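Long-range contacts in spindle assembly abnormal protein 6 (Caenorhabditis elegans, PDB 3PYI), which forms the central scaffold of the centriole, its globular N-terminal domain linking coiled-coil homodimers into the inner ring that sets ninefold symmetry: residues A[15-20]-A[134-139]; A[145-150]-A[161-166]. The protein carries 1 engineered substitution. All blocks are in the same frame, centred on the assembly; numbering follows the deposited sequence. Where two conformers were deposited one is given.

Contact 1 of 2, residues A[15-20]-A[134-139]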
loop_
_atom_site.group_PDB
_atom_site.type_symbol
_atom_site.label_atom_id
_atom_site.label_comp_id
_atom_site.label_asym_id
_atom_site.label_seq_id
_atom_site.Cartn_x
_atom_site.Cartn_y
_atom_site.Cartn_z
ATOM N N ILE A 15 -18.440 -2.070 -10.484
ATOM C CA ILE A 15 -18.781 -2.825 -9.289
ATOM C C ILE A 15 -17.896 -2.387 -8.128
ATOM O O ILE A 15 -16.673 -2.287 -8.246
ATOM C CB ILE A 15 -18.709 -4.336 -9.518
ATOM C CG1 ILE A 15 -19.704 -4.734 -10.609
ATOM C CG2 ILE A 15 -19.039 -5.075 -8.234
ATOM C CD1 ILE A 15 -19.765 -6.216 -10.879
ATOM N N ALA A 16 -18.536 -2.080 -7.012
ATOM C CA ALA A 16 -17.816 -1.639 -5.838
ATOM C C ALA A 16 -18.285 -2.444 -4.664
ATOM O O ALA A 16 -19.355 -3.051 -4.708
ATOM C CB ALA A 16 -18.079 -0.175 -5.581
ATOM N N SER A 17 -17.482 -2.451 -3.611
ATOM C CA SER A 17 -17.957 -2.934 -2.329
ATOM C C SER A 17 -18.364 -1.707 -1.553
ATOM O O SER A 17 -17.610 -0.733 -1.476
ATOM C CB SER A 17 -16.871 -3.715 -1.581
ATOM O OG SER A 17 -16.728 -5.006 -2.130
ATOM N N LEU A 18 -19.575 -1.732 -1.016
ATOM C CA LEU A 18 -20.080 -0.618 -0.239
ATOM C C LEU A 18 -20.098 -1.031 1.217
ATOM O O LEU A 18 -20.680 -2.056 1.566
ATOM C CB LEU A 18 -21.491 -0.258 -0.689
ATOM C CG LEU A 18 -22.212 0.786 0.160
ATOM C CD1 LEU A 18 -21.547 2.144 0.003
ATOM C CD2 LEU A 18 -23.684 0.858 -0.235
ATOM N N LEU A 19 -19.442 -0.255 2.070
ATOM C CA LEU A 19 -19.446 -0.560 3.490
ATOM C C LEU A 19 -20.141 0.576 4.211
ATOM O O LEU A 19 -19.931 1.734 3.890
ATOM C CB LEU A 19 -18.027 -0.735 4.032
ATOM C CG LEU A 19 -17.012 -1.459 3.146
ATOM C CD1 LEU A 19 -15.683 -1.629 3.885
ATOM C CD2 LEU A 19 -17.549 -2.793 2.685
ATOM N N GLN A 20 -20.994 0.247 5.175
ATOM C CA GLN A 20 -21.668 1.281 5.947
ATOM C C GLN A 20 -22.015 0.771 7.331
ATOM O O GLN A 20 -22.159 -0.427 7.536
ATOM C CB GLN A 20 -22.925 1.776 5.225
ATOM C CG GLN A 20 -23.969 0.702 4.995
ATOM C CD GLN A 20 -25.147 1.186 4.169
ATOM O OE1 GLN A 20 -25.451 0.625 3.116
ATOM N NE2 GLN A 20 -25.819 2.228 4.646
ATOM N N GLU A 134 -9.919 -3.113 -7.367
ATOM C CA GLU A 134 -11.133 -3.213 -6.565
ATOM C C GLU A 134 -11.453 -1.838 -6.034
ATOM O O GLU A 134 -10.558 -1.049 -5.717
ATOM C CB GLU A 134 -10.973 -4.187 -5.392
ATOM C CG GLU A 134 -10.877 -5.660 -5.762
ATOM C CD GLU A 134 -10.508 -6.536 -4.568
ATOM O OE1 GLU A 134 -9.350 -6.458 -4.105
ATOM O OE2 GLU A 134 -11.375 -7.297 -4.090
ATOM N N ILE A 135 -12.741 -1.555 -5.943
ATOM C CA ILE A 135 -13.210 -0.281 -5.436
ATOM C C ILE A 135 -14.011 -0.486 -4.165
ATOM O O ILE A 135 -14.911 -1.320 -4.096
ATOM C CB ILE A 135 -14.087 0.422 -6.473
ATOM C CG1 ILE A 135 -13.277 0.683 -7.744
ATOM C CG2 ILE A 135 -14.654 1.727 -5.912
ATOM C CD1 ILE A 135 -14.114 1.157 -8.894
ATOM N N ASN A 136 -13.648 0.280 -3.155
ATOM C CA ASN A 136 -14.392 0.273 -1.910
ATOM C C ASN A 136 -14.977 1.641 -1.657
ATOM O O ASN A 136 -14.331 2.668 -1.850
ATOM C CB ASN A 136 -13.528 -0.145 -0.718
ATOM C CG ASN A 136 -13.483 -1.645 -0.522
ATOM O OD1 ASN A 136 -13.968 -2.413 -1.351
ATOM N ND2 ASN A 136 -12.881 -2.071 0.579
ATOM N N ILE A 137 -16.234 1.652 -1.251
ATOM C CA ILE A 137 -16.879 2.894 -0.871
ATOM C C ILE A 137 -17.354 2.772 0.556
ATOM O O ILE A 137 -18.126 1.882 0.890
ATOM C CB ILE A 137 -18.035 3.256 -1.791
ATOM C CG1 ILE A 137 -17.487 3.612 -3.179
ATOM C CG2 ILE A 137 -18.792 4.455 -1.223
ATOM C CD1 ILE A 137 -18.558 3.801 -4.223
ATOM N N ILE A 138 -16.881 3.660 1.414
ATOM C CA ILE A 138 -17.245 3.573 2.822
ATOM C C ILE A 138 -18.092 4.766 3.235
ATOM O O ILE A 138 -17.635 5.908 3.170
ATOM C CB ILE A 138 -15.993 3.505 3.710
ATOM C CG1 ILE A 138 -15.015 2.463 3.152
ATOM C CG2 ILE A 138 -16.393 3.191 5.147
ATOM C CD1 ILE A 138 -13.655 2.460 3.823
ATOM N N LEU A 139 -19.329 4.500 3.654
ATOM C CA LEU A 139 -20.234 5.573 4.053
ATOM C C LEU A 139 -20.105 5.964 5.513
ATOM O O LEU A 139 -19.856 5.128 6.389
ATOM C CB LEU A 139 -21.693 5.199 3.811
ATOM C CG LEU A 139 -22.178 5.186 2.370
ATOM C CD1 LEU A 139 -23.610 4.648 2.315
ATOM C CD2 LEU A 139 -22.089 6.579 1.784
HETATM O O HOH W 1 -14.601 -3.508 -6.777
HETATM O O HOH W 2 -14.600 -4.536 -3.811
#

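Contact 2 of 2, residues A[145-150]-A[161-166]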
loop_
_atom_site.group_PDB
_atom_site.type_symbol
_atom_site.label_atom_id
_atom_site.label_comp_id
_atom_site.label_asym_id
_atom_site.label_seq_id
_atom_site.Cartn_x
_atom_site.Cartn_y
_atom_site.Cartn_z
ATOM N N PHE A 145 -20.663 11.871 4.313
ATOM C CA PHE A 145 -19.396 11.652 3.633
ATOM C C PHE A 145 -19.240 10.201 3.237
ATOM O O PHE A 145 -19.810 9.304 3.862
ATOM C CB PHE A 145 -18.233 12.028 4.542
ATOM C CG PHE A 145 -18.212 13.474 4.932
ATOM C CD1 PHE A 145 -17.791 14.438 4.035
ATOM C CD2 PHE A 145 -18.610 13.868 6.197
ATOM C CE1 PHE A 145 -17.766 15.780 4.394
ATOM C CE2 PHE A 145 -18.587 15.201 6.562
ATOM C CZ PHE A 145 -18.169 16.159 5.662
ATOM N N CYS A 146 -18.471 9.974 2.187
ATOM C CA CYS A 146 -18.015 8.634 1.891
ATOM C C CYS A 146 -16.584 8.663 1.369
ATOM O O CYS A 146 -16.166 9.588 0.677
ATOM C CB CYS A 146 -18.942 7.921 0.908
ATOM S SG CYS A 146 -18.664 8.326 -0.803
ATOM N N SER A 147 -15.835 7.635 1.730
ATOM C CA SER A 147 -14.465 7.477 1.277
ATOM C C SER A 147 -14.474 6.612 0.021
ATOM O O SER A 147 -14.991 5.500 0.024
ATOM C CB SER A 147 -13.643 6.819 2.389
ATOM O OG SER A 147 -12.313 6.565 1.965
ATOM N N PHE A 148 -13.948 7.146 -1.068
ATOM C CA PHE A 148 -13.845 6.390 -2.304
ATOM C C PHE A 148 -12.434 5.814 -2.356
ATOM O O PHE A 148 -11.466 6.573 -2.454
ATOM C CB PHE A 148 -14.053 7.329 -3.494
ATOM C CG PHE A 148 -13.803 6.685 -4.819
ATOM C CD1 PHE A 148 -14.805 5.990 -5.460
ATOM C CD2 PHE A 148 -12.566 6.771 -5.426
ATOM C CE1 PHE A 148 -14.581 5.391 -6.683
ATOM C CE2 PHE A 148 -12.341 6.174 -6.653
ATOM C CZ PHE A 148 -13.354 5.475 -7.275
ATOM N N GLU A 149 -12.315 4.491 -2.292
ATOM C CA GLU A 149 -11.000 3.843 -2.188
ATOM C C GLU A 149 -10.687 2.920 -3.350
ATOM O O GLU A 149 -11.529 2.157 -3.784
ATOM C CB GLU A 149 -10.898 3.069 -0.882
ATOM C CG GLU A 149 -11.282 3.905 0.322
ATOM C CD GLU A 149 -10.917 3.256 1.632
ATOM O OE1 GLU A 149 -10.909 2.009 1.697
ATOM O OE2 GLU A 149 -10.654 4.000 2.602
ATOM N N LEU A 150 -9.462 3.004 -3.855
ATOM C CA LEU A 150 -9.041 2.157 -4.958
ATOM C C LEU A 150 -7.967 1.169 -4.465
ATOM O O LEU A 150 -7.059 1.560 -3.746
ATOM C CB LEU A 150 -8.478 3.044 -6.068
ATOM C CG LEU A 150 -8.487 2.480 -7.482
ATOM C CD1 LEU A 150 -9.881 1.993 -7.837
ATOM C CD2 LEU A 150 -8.038 3.556 -8.455
ATOM N N ILE A 161 -4.502 1.760 -2.852
ATOM C CA ILE A 161 -3.718 2.758 -3.576
ATOM C C ILE A 161 -3.967 4.159 -3.055
ATOM O O ILE A 161 -3.033 4.856 -2.690
ATOM C CB ILE A 161 -3.951 2.725 -5.077
ATOM C CG1 ILE A 161 -3.661 1.330 -5.622
ATOM C CG2 ILE A 161 -3.046 3.772 -5.751
ATOM C CD1 ILE A 161 -3.772 1.229 -7.106
ATOM N N PHE A 162 -5.227 4.578 -3.020
ATOM C CA PHE A 162 -5.552 5.858 -2.413
ATOM C C PHE A 162 -6.995 5.860 -1.938
ATOM O O PHE A 162 -7.774 4.972 -2.281
ATOM C CB PHE A 162 -5.292 7.030 -3.394
ATOM C CG PHE A 162 -6.214 7.046 -4.588
ATOM C CD1 PHE A 162 -5.781 6.593 -5.818
ATOM C CD2 PHE A 162 -7.515 7.506 -4.476
ATOM C CE1 PHE A 162 -6.627 6.590 -6.913
ATOM C CE2 PHE A 162 -8.366 7.505 -5.569
ATOM C CZ PHE A 162 -7.926 7.050 -6.787
ATOM N N SER A 163 -7.335 6.844 -1.113
ATOM C CA SER A 163 -8.728 7.097 -0.784
ATOM C C SER A 163 -9.000 8.588 -0.898
ATOM O O SER A 163 -8.162 9.417 -0.530
ATOM C CB SER A 163 -9.062 6.610 0.624
ATOM O OG SER A 163 -8.313 7.328 1.580
ATOM N N ILE A 164 -10.158 8.926 -1.447
ATOM C CA ILE A 164 -10.594 10.316 -1.524
ATOM C C ILE A 164 -11.895 10.461 -0.739
ATOM O O ILE A 164 -12.835 9.698 -0.940
ATOM C CB ILE A 164 -10.798 10.771 -2.981
ATOM C CG1 ILE A 164 -9.507 10.587 -3.788
ATOM C CG2 ILE A 164 -11.216 12.251 -3.038
ATOM C CD1 ILE A 164 -9.668 10.878 -5.274
ATOM N N LYS A 165 -11.928 11.416 0.180
ATOM C CA LYS A 165 -13.136 11.714 0.908
ATOM C C LYS A 165 -14.074 12.532 0.022
ATOM O O LYS A 165 -13.757 13.650 -0.362
ATOM C CB LYS A 165 -12.808 12.492 2.180
ATOM C CG LYS A 165 -13.982 12.592 3.153
ATOM C CD LYS A 165 -13.635 13.476 4.340
ATOM C CE LYS A 165 -14.755 13.498 5.370
ATOM N NZ LYS A 165 -14.487 14.466 6.476
ATOM N N LEU A 166 -15.218 11.953 -0.326
ATOM C CA LEU A 166 -16.243 12.676 -1.076
ATOM C C LEU A 166 -17.328 13.152 -0.109
ATOM O O LEU A 166 -17.586 12.508 0.905
ATOM C CB LEU A 166 -16.875 11.770 -2.137
ATOM C CG LEU A 166 -15.927 10.910 -2.967
ATOM C CD1 LEU A 166 -16.714 9.975 -3.867
ATOM C CD2 LEU A 166 -14.988 11.787 -3.785
#

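Contact 1 of 2, residues A[15-20]-A[134-139]
Ser17 and Leu19 each bond through N-H and C=O to the 134-139 strand, the one parallel pairing that joins the first strand of the SAS-6 N-terminal domain to the C-terminal strands of its beta-sandwich. The ladder zigzags regularly: Ser17 N donates to Ile135 O, Ile137 N to Ser17 O (2.8 Å), Leu19 N to Ile137 O and Leu139 N to Leu19 O. All four N-H groups aim nearly straight, and CA-H groups such as that of Leu18 lean on the same carbonyls.

The apolar contacts gather on the buried face, around Leu18. Leu18 has CG anti to its N (chi1 173°), which carries CD1 across the strand gap onto Ile137 CG2 (3.8 Å) and against CG of Leu139. Ala16 CB sits by CG2 of Ile135, while Phe65 covers Leu18, Ile137 and Leu139. On the other face, which carries Ser17 and is partly exposed, Leu19 CD1 only loosely reaches Ile138 CG1 (4.2 Å).

Water finishes the ladder at its start. Ser17 OG holds one molecule near Ile135 O; a second stands where a further direct rung would come, accepting from Ile135 N (2.8 Å) and lying 2.8 Å from Ile15 O.

Contact 2 of 2, residues A[145-150]-A[161-166]
From Cys146 paired with Leu166 to Phe148 paired with Ile164, the two strands run as a regular antiparallel hairpin, their short axes 159° apart. Cys146 and Leu166 exchange N-H and C=O in both directions, as do Phe148 and Ile164, with Phe148 N to Ile164 O at 2.8 Å. Further along, Leu150 N donates to Phe162 O (3.0 Å) but its O receives Ile161 N (2.7 Å), so two residues face one, consistent with a classic beta bulge.

With every torsion near anti (chi1 -168° at its root), Lys165 reaches Phe145, and its end lies over one face of the ring. NZ stands 3.9 Å from the Phe145 ring centroid, only 2° off the normal, a cation-pi contact; CE touches the same face at CD1 of Phe145 (3.4 Å), while Leu166 O lies at the ring edge. A serine in place of Phe145 would probably leave the Lys165 ammonium without its aromatic seat and its chain free to swing.

Beside them Ser147 OG donates to Glu149 OE2 (3.1 Å), and Ser163 CB nestles against both side chains. On the buried face, Leu166 CD1 touches Phe148 CB (3.8 Å) and also Cys146 SG. Leu150 CB lies over the Phe162 ring, whose CE2 meets the edge of Phe148.

Ile57 of strand 51-58 and Phe67 of strand 66-71 pack against Cys146 and Leu166. At the bulged end Phe162 meets Phe92 of helix 92-100 edge-to-face, and Ile156 of the second subunit packs on Ile161 and Phe162.

In the fold
Both segments of contact 1 precede those of contact 2, and the two centres lie about 9 Å apart. Strand 133-139 links the two pairings: it runs parallel to strand 7-23 and antiparallel to strand 145-152, which pairs with strand 160-168. Two probable hydrogen bonds knit these together, Glu149 N to Asn136 O (2.8 Å) and Ser147 N to Ile138 O (2.9 Å). The result is four adjacent strands of one sheet, the first strand set directly against the C-terminal ones although others and two helices intervene in sequence. No other chain of the assembly touches contact 1, whereas contact 2 reaches the second subunit at one hairpin end, within the globular domain that links SAS-6 dimers.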